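Local coordinates for hypothetical protein (Nostoc punctiforme, PDB 2O62), which is of unknown function but belongs to the DUF3598 family and pairs a closed antiparallel beta barrel with a second antiparallel sheet, probably both calycin-like, at residues V132-L137 against L215-S220. Numbering follows the deposited sequence.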
# COMPACT_ATOMS: atom_id res chain seq x y z
N VAL A 132 -12.76 11.59 -11.60
CA VAL A 132 -11.38 11.45 -11.13
C VAL A 132 -11.35 11.20 -9.62
O VAL A 132 -10.57 10.38 -9.12
CB VAL A 132 -10.55 12.70 -11.51
CG1 VAL A 132 -9.15 12.65 -10.90
CG2 VAL A 132 -10.44 12.79 -12.99
N ALA A 133 -12.25 11.88 -8.91
CA ALA A 133 -12.53 11.61 -7.52
C ALA A 133 -11.24 11.63 -6.73
O ALA A 133 -10.96 10.73 -5.94
CB ALA A 133 -13.23 10.28 -7.39
N GLU A 134 -10.44 12.65 -6.96
CA GLU A 134 -9.23 12.85 -6.20
C GLU A 134 -9.53 13.24 -4.74
O GLU A 134 -10.30 14.15 -4.45
CB GLU A 134 -8.38 13.91 -6.87
CG GLU A 134 -7.04 14.17 -6.20
CD GLU A 134 -5.96 13.13 -6.54
OE1 GLU A 134 -6.22 12.15 -7.31
OE2 GLU A 134 -4.85 13.31 -6.00
N ARG A 135 -8.94 12.50 -3.80
CA ARG A 135 -9.05 12.89 -2.39
C ARG A 135 -8.03 13.98 -2.10
O ARG A 135 -7.04 14.10 -2.82
CB ARG A 135 -8.78 11.71 -1.47
CG ARG A 135 -9.98 10.76 -1.24
CD ARG A 135 -10.41 10.01 -2.50
NE ARG A 135 -11.53 9.13 -2.11
CZ ARG A 135 -12.36 8.52 -2.94
NH1 ARG A 135 -12.28 8.68 -4.26
NH2 ARG A 135 -13.32 7.76 -2.43
N PRO A 136 -8.23 14.75 -1.01
CA PRO A 136 -7.29 15.80 -0.57
C PRO A 136 -5.90 15.27 -0.23
O PRO A 136 -5.78 14.13 0.21
CB PRO A 136 -7.92 16.27 0.73
CG PRO A 136 -9.39 16.04 0.55
CD PRO A 136 -9.45 14.74 -0.19
N LEU A 137 -4.88 16.10 -0.36
CA LEU A 137 -3.58 15.82 0.20
C LEU A 137 -3.77 15.42 1.67
O LEU A 137 -4.40 16.17 2.42
CB LEU A 137 -2.72 17.08 0.17
CG LEU A 137 -1.39 17.00 0.93
CD1 LEU A 137 -0.43 16.10 0.21
CD2 LEU A 137 -0.80 18.44 1.08
N LEU A 215 0.79 11.87 1.66
CA LEU A 215 0.79 12.10 0.23
C LEU A 215 -0.53 12.59 -0.32
O LEU A 215 -1.55 12.69 0.40
CB LEU A 215 1.16 10.77 -0.45
CG LEU A 215 2.60 10.26 -0.24
CD1 LEU A 215 2.69 8.77 -0.58
CD2 LEU A 215 3.59 11.11 -1.05
N PRO A 216 -0.53 12.93 -1.63
CA PRO A 216 -1.80 13.20 -2.27
C PRO A 216 -2.84 12.04 -2.23
O PRO A 216 -2.52 10.84 -2.00
CB PRO A 216 -1.40 13.47 -3.72
CG PRO A 216 0.02 13.92 -3.66
CD PRO A 216 0.61 13.13 -2.56
N ASP A 217 -4.08 12.42 -2.49
CA ASP A 217 -5.19 11.47 -2.65
C ASP A 217 -5.45 10.64 -1.39
O ASP A 217 -5.82 9.46 -1.48
CB ASP A 217 -4.90 10.55 -3.83
CG ASP A 217 -6.15 9.75 -4.28
OD1 ASP A 217 -7.28 10.33 -4.36
OD2 ASP A 217 -6.04 8.52 -4.53
N GLY A 218 -5.17 11.25 -0.25
CA GLY A 218 -5.37 10.64 1.08
C GLY A 218 -4.44 9.47 1.36
O GLY A 218 -4.66 8.70 2.30
N ALA A 219 -3.34 9.38 0.59
CA ALA A 219 -2.38 8.29 0.70
C ALA A 219 -1.29 8.53 1.75
O ALA A 219 -0.88 9.66 2.01
CB ALA A 219 -1.74 8.04 -0.62
N SER A 220 -0.81 7.45 2.33
CA SER A 220 0.34 7.50 3.18
C SER A 220 1.25 6.32 2.87
O SER A 220 0.80 5.27 2.39
CB SER A 220 -0.05 7.52 4.67
OG SER A 220 -0.83 6.41 5.02
O HOH W 1 -4.73 15.01 -3.78
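A single water is gripped by three groups where the two segments meet: it donates to E134 OE2 and to R135 O, and accepts from D217 N, 3.0 Å from the water oxygen. Next to it lies the direct bond, R135 N to D217 OD1, 2.8 Å long and nearly straight at 171°, with the N-H coming almost along the C-O axis of the carboxylate oxygen. With CG anti to its own backbone N (chi1 -166°), D217 swings its carboxylate toward the linker, where OD1 takes that N-H. Its other oxygen, OD2, makes a salt bridge with R103, while E134 OE2 pairs with R124; these arginines probably offset the repulsion between the two carboxylates, whose planes lie only 22° apart with E134 OE1 3.6 Å from D217 OD1. An alanine in place of D217 would probably leave the R135 N-H without its acceptor and R103 without its carboxylate mate. R135 lays CB against D217, then bends at chi2 and heads away, so that NH1 bonds A133 O in its own segment (3.0 Å) and NE bonds I241 O. Further along, G218 N donates to P136 O at 3.0 Å, a more bent bond, and L137 places CD1 over the L215-P216 peptide, 3.6 Å from L215 C. D217 and G218 are the central residues of a type I' beta turn, closed by A219 N to P216 O, that joins barrel strands 210-214 and 219-224 as a hairpin. Against it runs the linker between strands 117-127 and 145-155; from the other sheet, R103 of strand 103-111 reaches D217 in the turn and R124 of strand 117-127 reaches E134 in the linker.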